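Local structure of folylpolyglutamate synthase (FolC) (6K8C) at residues 48-58 against 156-167; 73-81 against 132-143. The protein probably adds glutamate to dihydropteroate and then further glutamates to reduced folates, spending ATP, to make dihydrofolate and folylpolyglutamates. One frame throughout, in Å; residues are numbered along the deposited sequence.

Interaction 1 (48-58 against 156-167); sequences KVIHVVGTNGK and KKTLSVFTPIDY
Thr163 reaches across to Asn56 at the tight end of this contact: its OG1 donates to Asn56 O at 2.8 Å, coming in above the carbonyl plane. A chi1 of 74° sets that hydroxyl between the backbone N and the carbonyl carbon, where it also lies 3.3 Å from Gly54 CA, against the bare alpha carbon of the glycine. Next door, Pro164 O is gripped twice, by Thr55 N at 3.0 Å and by Asn56 N at 3.1 Å. Thr55 OG1 in turn accepts from Asp166 N at 3.0 Å in a nearly straight bond (169°). Before it, strands 48-53 and 159-162 run parallel. On one face Val53 CG1 lies against Phe162 CE1 at 3.7 Å, the two side chains side by side, while Val53 CG2 sits over the centre of the His51 ring. On the other face Ile50 CG2 meets Val161 CG2 at 3.9 Å.

The start of the pair is looser. Thr158 N still bonds to Val49 O, but Val49 N to Thr158 OG1 is weak, and the exposed Lys48 and Lys156 turn their ends away. His51 ND1 and Ser160 OG share a water, while His51 NE2 bonds to Thr152. Residues 54-58, with Gly57 at the N-cap of helix 58-70, belong to the glycine-rich P-loop (Walker A) expected of the Mur ligase middle domain.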
loop_
_atom_site.group_PDB
_atom_site.type_symbol
_atom_site.label_atom_id
_atom_site.label_comp_id
_atom_site.label_asym_id
_atom_site.label_seq_id
_atom_site.Cartn_x
_atom_site.Cartn_y
_atom_site.Cartn_z
ATOM N N LYS A 48 -9.594 16.793 7.110
ATOM C CA LYS A 48 -10.284 15.626 7.629
ATOM C C LYS A 48 -9.445 14.392 7.330
ATOM O O LYS A 48 -8.958 14.217 6.209
ATOM C CB LYS A 48 -11.679 15.514 7.016
ATOM C CG LYS A 48 -12.621 16.628 7.459
ATOM C CD LYS A 48 -14.003 16.476 6.831
ATOM C CE LYS A 48 -14.874 17.705 7.072
ATOM N NZ LYS A 48 -14.887 18.112 8.506
ATOM N N VAL A 49 -9.248 13.550 8.338
ATOM C CA VAL A 49 -8.291 12.453 8.269
ATOM C C VAL A 49 -9.048 11.151 8.077
ATOM O O VAL A 49 -9.939 10.826 8.868
ATOM C CB VAL A 49 -7.420 12.390 9.535
ATOM C CG1 VAL A 49 -6.662 11.057 9.602
ATOM C CG2 VAL A 49 -6.464 13.568 9.573
ATOM N N ILE A 50 -8.674 10.393 7.050
ATOM C CA ILE A 50 -9.248 9.078 6.790
ATOM C C ILE A 50 -8.178 8.031 7.077
ATOM O O ILE A 50 -7.127 8.016 6.429
ATOM C CB ILE A 50 -9.765 8.960 5.351
ATOM C CG1 ILE A 50 -10.863 10.001 5.106
ATOM C CG2 ILE A 50 -10.312 7.563 5.111
ATOM C CD1 ILE A 50 -10.422 11.169 4.282
ATOM N N HIS A 51 -8.445 7.159 8.040
ATOM C CA HIS A 51 -7.482 6.151 8.476
ATOM C C HIS A 51 -7.766 4.848 7.733
ATOM O O HIS A 51 -8.812 4.230 7.939
ATOM C CB HIS A 51 -7.582 5.953 9.987
ATOM C CG HIS A 51 -6.367 5.342 10.613
ATOM N ND1 HIS A 51 -6.403 4.722 11.845
ATOM C CD2 HIS A 51 -5.083 5.265 10.191
ATOM C CE1 HIS A 51 -5.193 4.286 12.152
ATOM N NE2 HIS A 51 -4.375 4.602 11.166
ATOM N N VAL A 52 -6.832 4.422 6.888
ATOM C CA VAL A 52 -6.965 3.183 6.125
ATOM C C VAL A 52 -6.213 2.081 6.868
ATOM O O VAL A 52 -4.990 2.156 7.035
ATOM C CB VAL A 52 -6.440 3.351 4.689
ATOM C CG1 VAL A 52 -6.623 2.061 3.905
ATOM C CG2 VAL A 52 -7.171 4.493 3.989
ATOM N N VAL A 53 -6.948 1.062 7.314
ATOM C CA VAL A 53 -6.426 -0.009 8.155
ATOM C C VAL A 53 -6.844 -1.342 7.550
ATOM O O VAL A 53 -7.988 -1.500 7.115
ATOM C CB VAL A 53 -6.947 0.116 9.604
ATOM C CG1 VAL A 53 -6.532 -1.083 10.441
ATOM C CG2 VAL A 53 -6.449 1.408 10.247
ATOM N N GLY A 54 -5.930 -2.300 7.524
ATOM C CA GLY A 54 -6.256 -3.618 7.020
ATOM C C GLY A 54 -5.007 -4.354 6.574
ATOM O O GLY A 54 -3.886 -3.909 6.798
ATOM N N THR A 55 -5.233 -5.500 5.934
ATOM C CA THR A 55 -4.142 -6.329 5.436
ATOM C C THR A 55 -3.967 -6.229 3.929
ATOM O O THR A 55 -2.856 -5.994 3.451
ATOM C CB THR A 55 -4.364 -7.795 5.829
ATOM O OG1 THR A 55 -4.472 -7.892 7.254
ATOM C CG2 THR A 55 -3.205 -8.660 5.347
ATOM N N ASN A 56 -5.044 -6.390 3.169
ATOM C CA ASN A 56 -4.992 -6.370 1.718
ATOM C C ASN A 56 -5.773 -5.182 1.179
ATOM O O ASN A 56 -6.748 -4.729 1.788
ATOM C CB ASN A 56 -5.559 -7.670 1.135
ATOM C CG ASN A 56 -4.773 -8.890 1.573
ATOM O OD1 ASN A 56 -3.542 -8.880 1.574
ATOM N ND2 ASN A 56 -5.480 -9.942 1.958
ATOM N N GLY A 57 -5.326 -4.678 0.032
ATOM C CA GLY A 57 -6.043 -3.637 -0.673
ATOM C C GLY A 57 -5.984 -2.255 -0.061
ATOM O O GLY A 57 -6.778 -1.398 -0.454
ATOM N N LYS A 58 -5.073 -2.002 0.886
ATOM C CA LYS A 58 -4.974 -0.661 1.465
ATOM C C LYS A 58 -4.602 0.363 0.404
ATOM O O LYS A 58 -5.210 1.437 0.319
ATOM C CB LYS A 58 -3.949 -0.640 2.606
ATOM C CG LYS A 58 -4.437 -1.323 3.887
ATOM C CD LYS A 58 -3.625 -0.869 5.098
ATOM C CE LYS A 58 -2.170 -1.297 4.992
ATOM N NZ LYS A 58 -2.030 -2.721 4.583
ATOM N N LYS A 156 -6.201 12.644 15.110
ATOM C CA LYS A 156 -7.652 12.572 15.213
ATOM C C LYS A 156 -8.231 12.190 13.857
ATOM O O LYS A 156 -7.777 12.666 12.813
ATOM C CB LYS A 156 -8.231 13.903 15.694
ATOM C CG LYS A 156 -8.238 14.056 17.211
ATOM C CD LYS A 156 -8.676 15.451 17.635
ATOM C CE LYS A 156 -8.172 15.788 19.031
ATOM N NZ LYS A 156 -8.477 17.198 19.404
ATOM N N LYS A 157 -9.222 11.312 13.872
ATOM C CA LYS A 157 -9.734 10.718 12.649
ATOM C C LYS A 157 -11.183 11.120 12.428
ATOM O O LYS A 157 -11.992 11.126 13.361
ATOM C CB LYS A 157 -9.608 9.192 12.683
ATOM C CG LYS A 157 -10.199 8.538 13.914
ATOM C CD LYS A 157 -10.113 7.026 13.812
ATOM C CE LYS A 157 -8.667 6.559 13.830
ATOM N NZ LYS A 157 -8.244 6.145 15.193
ATOM N N THR A 158 -11.494 11.474 11.185
ATOM C CA THR A 158 -12.880 11.644 10.770
ATOM C C THR A 158 -13.523 10.303 10.445
ATOM O O THR A 158 -14.698 10.075 10.757
ATOM C CB THR A 158 -12.934 12.564 9.551
ATOM O OG1 THR A 158 -12.211 13.765 9.831
ATOM C CG2 THR A 158 -14.369 12.900 9.179
ATOM N N LEU A 159 -12.766 9.402 9.827
ATOM C CA LEU A 159 -13.323 8.169 9.295
ATOM C C LEU A 159 -12.222 7.122 9.251
ATOM O O LEU A 159 -11.077 7.444 8.939
ATOM C CB LEU A 159 -13.889 8.397 7.892
ATOM C CG LEU A 159 -14.428 7.207 7.110
ATOM C CD1 LEU A 159 -15.746 6.752 7.711
ATOM C CD2 LEU A 159 -14.591 7.605 5.648
ATOM N N SER A 160 -12.572 5.882 9.580
ATOM C CA SER A 160 -11.696 4.740 9.356
ATOM C C SER A 160 -12.267 3.887 8.232
ATOM O O SER A 160 -13.488 3.731 8.117
ATOM C CB SER A 160 -11.544 3.895 10.623
ATOM O OG SER A 160 -11.003 4.664 11.686
ATOM N N VAL A 161 -11.387 3.355 7.389
ATOM C CA VAL A 161 -11.764 2.390 6.362
ATOM C C VAL A 161 -11.013 1.101 6.654
ATOM O O VAL A 161 -9.777 1.076 6.608
ATOM C CB VAL A 161 -11.448 2.900 4.948
ATOM C CG1 VAL A 161 -11.785 1.827 3.922
ATOM C CG2 VAL A 161 -12.226 4.178 4.660
ATOM N N PHE A 162 -11.746 0.034 6.964
ATOM C CA PHE A 162 -11.134 -1.257 7.249
ATOM C C PHE A 162 -11.208 -2.112 5.993
ATOM O O PHE A 162 -12.278 -2.621 5.644
ATOM C CB PHE A 162 -11.811 -1.933 8.440
ATOM C CG PHE A 162 -11.547 -1.233 9.746
ATOM C CD1 PHE A 162 -10.312 -1.346 10.366
ATOM C CD2 PHE A 162 -12.523 -0.455 10.342
ATOM C CE1 PHE A 162 -10.055 -0.694 11.570
ATOM C CE2 PHE A 162 -12.279 0.195 11.543
ATOM C CZ PHE A 162 -11.036 0.077 12.158
ATOM N N THR A 163 -10.074 -2.255 5.314
ATOM C CA THR A 163 -9.953 -3.154 4.175
ATOM C C THR A 163 -9.864 -4.590 4.694
ATOM O O THR A 163 -9.826 -4.816 5.908
ATOM C CB THR A 163 -8.748 -2.736 3.326
ATOM O OG1 THR A 163 -7.527 -3.111 3.976
ATOM C CG2 THR A 163 -8.755 -1.232 3.098
ATOM N N PRO A 164 -9.885 -5.597 3.813
ATOM C CA PRO A 164 -9.902 -6.988 4.299
ATOM C C PRO A 164 -8.691 -7.328 5.162
ATOM O O PRO A 164 -7.550 -6.996 4.829
ATOM C CB PRO A 164 -9.919 -7.807 3.004
ATOM C CG PRO A 164 -10.682 -6.937 2.054
ATOM C CD PRO A 164 -10.169 -5.538 2.365
ATOM N N ILE A 165 -8.958 -8.007 6.280
ATOM C CA ILE A 165 -7.956 -8.349 7.286
ATOM C C ILE A 165 -7.667 -9.843 7.203
ATOM O O ILE A 165 -8.595 -10.662 7.151
ATOM C CB ILE A 165 -8.431 -7.967 8.698
ATOM C CG1 ILE A 165 -8.596 -6.449 8.815
ATOM C CG2 ILE A 165 -7.466 -8.483 9.754
ATOM C CD1 ILE A 165 -9.546 -6.032 9.921
ATOM N N ASP A 166 -6.384 -10.198 7.220
ATOM C CA ASP A 166 -5.960 -11.583 7.079
ATOM C C ASP A 166 -4.641 -11.766 7.824
ATOM O O ASP A 166 -4.148 -10.852 8.493
ATOM C CB ASP A 166 -5.839 -11.962 5.599
ATOM C CG ASP A 166 -6.124 -13.430 5.344
ATOM O OD1 ASP A 166 -6.042 -14.230 6.300
ATOM O OD2 ASP A 166 -6.438 -13.781 4.188
ATOM N N TYR A 167 -4.071 -12.963 7.705
ATOM C CA TYR A 167 -2.802 -13.278 8.358
ATOM C C TYR A 167 -1.645 -12.501 7.741
ATOM O O TYR A 167 -1.586 -12.319 6.526
ATOM C CB TYR A 167 -2.522 -14.780 8.284
ATOM C CG TYR A 167 -3.432 -15.606 9.161
ATOM C CD1 TYR A 167 -3.238 -15.662 10.536
ATOM C CD2 TYR A 167 -4.489 -16.324 8.618
ATOM C CE1 TYR A 167 -4.070 -16.415 11.346
ATOM C CE2 TYR A 167 -5.327 -17.080 9.420
ATOM C CZ TYR A 167 -5.113 -17.121 10.783
ATOM O OH TYR A 167 -5.944 -17.871 11.587
HETATM O O HOH W 1 -8.846 3.445 12.965
HETATM O O HOH W 2 -2.359 -8.171 8.599
#

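Interaction 2 (73-81 against 132-143); sequences NFKVLHFTS and LAKDCDYLVLEA
Chi1 values of -74° for Phe74 and -67° for Tyr138 swing both rings to the side of their own backbone N, and there they meet as a T-shaped pair. The Tyr138 edge is driven at the Phe74 face, with CE2 3.7 Å from Phe74 CG and the planes 78° apart. Asp137 approaches the same phenylalanine from another direction: its OD2 lies at the ring edge, in plane, and spends its anti lone pair on Lys75 N at 2.7 Å. Lys75 O answers by taking both Asp137 N and Tyr138 N, so this end of the strand pair is held on donor and acceptor alike. Further along, Leu77 is wedged hard: CD1 comes to 3.4 Å from Leu132 CB, tighter than usual, while CD2 lies 3.6 Å from Leu139 CD1. Phe79 CD2 continues that face against Leu141 CD1 at 3.6 Å.

At the far end Glu142 divides its carboxylate. OE1 takes Ser81 N at 3.3 Å from above the carboxylate plane; OE2 accepts from a water that also bonds to His78 NE2 at 2.9 Å. His78 ND1 is hydrogen-bonded to Arg63 NE of helix 58-70. The pair is part of the central sheet, with helix 58-70 on the Val76, His78 and Val140 face and helix 121-132 on the Phe79 face, as in the alpha-beta-alpha sandwich of P-loop NTPases.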
loop_
_atom_site.group_PDB
_atom_site.type_symbol
_atom_site.label_atom_id
_atom_site.label_comp_id
_atom_site.label_asym_id
_atom_site.label_seq_id
_atom_site.Cartn_x
_atom_site.Cartn_y
_atom_site.Cartn_z
ATOM N N ASN A 73 -12.344 18.674 -6.758
ATOM C CA ASN A 73 -11.523 19.864 -6.533
ATOM C C ASN A 73 -11.141 20.014 -5.062
ATOM O O ASN A 73 -11.058 21.123 -4.533
ATOM C CB ASN A 73 -12.217 21.129 -7.051
ATOM C CG ASN A 73 -11.238 22.245 -7.354
ATOM O OD1 ASN A 73 -10.067 22.000 -7.649
ATOM N ND2 ASN A 73 -11.712 23.483 -7.278
ATOM N N PHE A 74 -10.902 18.891 -4.392
ATOM C CA PHE A 74 -10.377 18.908 -3.035
ATOM C C PHE A 74 -8.879 18.636 -3.058
ATOM O O PHE A 74 -8.376 17.885 -3.898
ATOM C CB PHE A 74 -11.071 17.875 -2.145
ATOM C CG PHE A 74 -12.464 18.259 -1.740
ATOM C CD1 PHE A 74 -12.698 19.420 -1.021
ATOM C CD2 PHE A 74 -13.540 17.451 -2.068
ATOM C CE1 PHE A 74 -13.982 19.773 -0.644
ATOM C CE2 PHE A 74 -14.823 17.795 -1.695
ATOM C CZ PHE A 74 -15.048 18.957 -0.985
ATOM N N LYS A 75 -8.170 19.264 -2.125
ATOM C CA LYS A 75 -6.749 19.013 -1.934
ATOM C C LYS A 75 -6.592 17.824 -0.995
ATOM O O LYS A 75 -7.127 17.833 0.118
ATOM C CB LYS A 75 -6.051 20.253 -1.375
ATOM C CG LYS A 75 -5.940 21.391 -2.376
ATOM C CD LYS A 75 -4.975 22.466 -1.885
ATOM C CE LYS A 75 -5.611 23.849 -1.918
ATOM N NZ LYS A 75 -5.279 24.642 -0.698
ATOM N N VAL A 76 -5.876 16.797 -1.448
ATOM C CA VAL A 76 -5.766 15.538 -0.719
ATOM C C VAL A 76 -4.315 15.074 -0.724
ATOM O O VAL A 76 -3.640 15.124 -1.757
ATOM C CB VAL A 76 -6.667 14.442 -1.336
ATOM C CG1 VAL A 76 -6.662 13.189 -0.462
ATOM C CG2 VAL A 76 -8.085 14.954 -1.538
ATOM N N LEU A 77 -3.847 14.588 0.421
ATOM C CA LEU A 77 -2.584 13.873 0.504
ATOM C C LEU A 77 -2.854 12.424 0.875
ATOM O O LEU A 77 -3.556 12.151 1.853
ATOM C CB LEU A 77 -1.641 14.499 1.533
ATOM C CG LEU A 77 -0.234 13.894 1.460
ATOM C CD1 LEU A 77 0.797 14.981 1.686
ATOM C CD2 LEU A 77 -0.033 12.753 2.454
ATOM N N HIS A 78 -2.278 11.505 0.105
ATOM C CA HIS A 78 -2.383 10.076 0.362
ATOM C C HIS A 78 -1.029 9.574 0.843
ATOM O O HIS A 78 -0.047 9.604 0.092
ATOM C CB HIS A 78 -2.827 9.319 -0.888
ATOM C CG HIS A 78 -3.075 7.863 -0.653
ATOM N ND1 HIS A 78 -3.055 6.930 -1.668
ATOM C CD2 HIS A 78 -3.359 7.181 0.481
ATOM C CE1 HIS A 78 -3.325 5.736 -1.170
ATOM N NE2 HIS A 78 -3.514 5.860 0.131
ATOM N N PHE A 79 -0.986 9.114 2.086
ATOM C CA PHE A 79 0.234 8.653 2.739
ATOM C C PHE A 79 0.227 7.130 2.758
ATOM O O PHE A 79 -0.667 6.529 3.352
ATOM C CB PHE A 79 0.293 9.214 4.159
ATOM C CG PHE A 79 1.435 8.696 4.988
ATOM C CD1 PHE A 79 2.745 8.923 4.610
ATOM C CD2 PHE A 79 1.186 8.012 6.169
ATOM C CE1 PHE A 79 3.790 8.465 5.388
ATOM C CE2 PHE A 79 2.227 7.550 6.953
ATOM C CZ PHE A 79 3.527 7.779 6.563
ATOM N N THR A 80 1.217 6.507 2.115
ATOM C CA THR A 80 1.277 5.053 2.005
ATOM C C THR A 80 2.640 4.548 2.460
ATOM O O THR A 80 3.573 5.320 2.676
ATOM C CB THR A 80 1.014 4.583 0.570
ATOM O OG1 THR A 80 2.027 5.114 -0.296
ATOM C CG2 THR A 80 -0.348 5.053 0.101
ATOM N N SER A 81 2.753 3.229 2.604
ATOM C CA SER A 81 4.030 2.620 2.953
ATOM C C SER A 81 3.998 1.160 2.531
ATOM O O SER A 81 2.916 0.570 2.460
ATOM C CB SER A 81 4.310 2.742 4.459
ATOM O OG SER A 81 3.448 1.904 5.204
ATOM N N LEU A 132 3.265 18.035 4.990
ATOM C CA LEU A 132 2.920 18.208 3.587
ATOM C C LEU A 132 1.434 18.450 3.376
ATOM O O LEU A 132 1.062 19.051 2.363
ATOM C CB LEU A 132 3.358 16.983 2.790
ATOM C CG LEU A 132 4.863 16.784 2.660
ATOM C CD1 LEU A 132 5.161 15.424 2.051
ATOM C CD2 LEU A 132 5.471 17.895 1.827
ATOM N N ALA A 133 0.583 18.003 4.301
ATOM C CA ALA A 133 -0.866 18.114 4.163
ATOM C C ALA A 133 -1.442 19.309 4.915
ATOM O O ALA A 133 -2.662 19.379 5.099
ATOM C CB ALA A 133 -1.540 16.826 4.642
ATOM N N LYS A 134 -0.589 20.250 5.335
ATOM C CA LYS A 134 -1.021 21.388 6.145
ATOM C C LYS A 134 -2.234 22.100 5.554
ATOM O O LYS A 134 -3.153 22.487 6.288
ATOM C CB LYS A 134 0.145 22.371 6.297
ATOM C CG LYS A 134 -0.180 23.639 7.078
ATOM C CD LYS A 134 0.897 24.694 6.843
ATOM C CE LYS A 134 1.147 25.531 8.084
ATOM N NZ LYS A 134 -0.117 26.083 8.643
ATOM N N ASP A 135 -2.253 22.291 4.235
ATOM C CA ASP A 135 -3.326 23.018 3.569
ATOM C C ASP A 135 -4.230 22.109 2.744
ATOM O O ASP A 135 -4.886 22.577 1.807
ATOM C CB ASP A 135 -2.753 24.123 2.683
ATOM C CG ASP A 135 -1.945 25.134 3.470
ATOM O OD1 ASP A 135 -2.459 25.632 4.494
ATOM O OD2 ASP A 135 -0.798 25.418 3.070
ATOM N N CYS A 136 -4.283 20.822 3.072
ATOM C CA CYS A 136 -5.136 19.889 2.355
ATOM C C CYS A 136 -6.535 19.868 2.953
ATOM O O CYS A 136 -6.741 20.175 4.131
ATOM C CB CYS A 136 -4.545 18.478 2.384
ATOM S SG CYS A 136 -3.181 18.255 1.251
ATOM N N ASP A 137 -7.507 19.494 2.120
ATOM C CA ASP A 137 -8.852 19.268 2.624
ATOM C C ASP A 137 -8.989 17.896 3.268
ATOM O O ASP A 137 -9.752 17.737 4.228
ATOM C CB ASP A 137 -9.866 19.420 1.487
ATOM C CG ASP A 137 -9.817 20.791 0.849
ATOM O OD1 ASP A 137 -10.127 21.771 1.550
ATOM O OD2 ASP A 137 -9.455 20.889 -0.340
ATOM N N TYR A 138 -8.269 16.902 2.754
ATOM C CA TYR A 138 -8.369 15.536 3.242
ATOM C C TYR A 138 -6.977 14.931 3.317
ATOM O O TYR A 138 -6.123 15.203 2.467
ATOM C CB TYR A 138 -9.264 14.670 2.338
ATOM C CG TYR A 138 -10.717 15.085 2.370
ATOM C CD1 TYR A 138 -11.593 14.553 3.308
ATOM C CD2 TYR A 138 -11.212 16.019 1.465
ATOM C CE1 TYR A 138 -12.925 14.939 3.343
ATOM C CE2 TYR A 138 -12.532 16.413 1.495
ATOM C CZ TYR A 138 -13.386 15.873 2.435
ATOM O OH TYR A 138 -14.710 16.263 2.462
ATOM N N LEU A 139 -6.763 14.115 4.341
ATOM C CA LEU A 139 -5.531 13.356 4.511
ATOM C C LEU A 139 -5.917 11.886 4.602
ATOM O O LEU A 139 -6.571 11.470 5.566
ATOM C CB LEU A 139 -4.773 13.814 5.754
ATOM C CG LEU A 139 -3.557 12.974 6.152
ATOM C CD1 LEU A 139 -2.541 12.938 5.022
ATOM C CD2 LEU A 139 -2.932 13.511 7.433
ATOM N N VAL A 140 -5.562 11.115 3.578
ATOM C CA VAL A 140 -5.824 9.680 3.539
ATOM C C VAL A 140 -4.570 8.996 4.068
ATOM O O VAL A 140 -3.528 8.988 3.407
ATOM C CB VAL A 140 -6.191 9.196 2.128
ATOM C CG1 VAL A 140 -6.563 7.708 2.156
ATOM C CG2 VAL A 140 -7.370 10.001 1.577
ATOM N N LEU A 141 -4.680 8.429 5.264
ATOM C CA LEU A 141 -3.544 8.028 6.088
ATOM C C LEU A 141 -3.553 6.512 6.234
ATOM O O LEU A 141 -4.399 5.957 6.943
ATOM C CB LEU A 141 -3.632 8.711 7.452
ATOM C CG LEU A 141 -2.401 8.919 8.330
ATOM C CD1 LEU A 141 -1.457 9.929 7.710
ATOM C CD2 LEU A 141 -2.853 9.377 9.704
ATOM N N GLU A 142 -2.614 5.849 5.573
ATOM C CA GLU A 142 -2.505 4.399 5.657
ATOM C C GLU A 142 -1.741 4.007 6.913
ATOM O O GLU A 142 -0.658 4.539 7.183
ATOM C CB GLU A 142 -1.793 3.860 4.420
ATOM C CG GLU A 142 -1.744 2.353 4.312
ATOM C CD GLU A 142 -0.969 1.910 3.091
ATOM O OE1 GLU A 142 0.151 1.385 3.255
ATOM O OE2 GLU A 142 -1.472 2.105 1.966
ATOM N N ALA A 143 -2.302 3.078 7.679
ATOM C CA ALA A 143 -1.622 2.604 8.875
ATOM C C ALA A 143 -0.389 1.790 8.499
ATOM O O ALA A 143 -0.342 1.130 7.456
ATOM C CB ALA A 143 -2.568 1.760 9.732
HETATM O O HOH W 3 -3.787 3.383 1.530
HETATM O O HOH W 4 1.586 4.510 5.450
#

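In the fold
Both interactions belong to one sheet, where the strands run 76-79, 138-142, 48-53, 159-162. Strand 138-142 therefore joins them: Ile50 N lies 2.8 Å from Leu139 O and Ile50 O lies 2.7 Å from Leu141 N, probable hydrogen bonds that stitch interaction 2 to interaction 1. The centres of the two interactions are about 14 Å apart. Along the chain interaction 2 is nested inside the loop that interaction 1 closes. The C-terminal ends of the strands lie on the edge where, as in other P-loop proteins, the nucleotide would be expected. Glu142 of interaction 2 packs on Lys58 of interaction 1, and Gly57 N is hydrogen-bonded to a citrate, probably from the crystallisation liquor, which may mark the phosphate pocket.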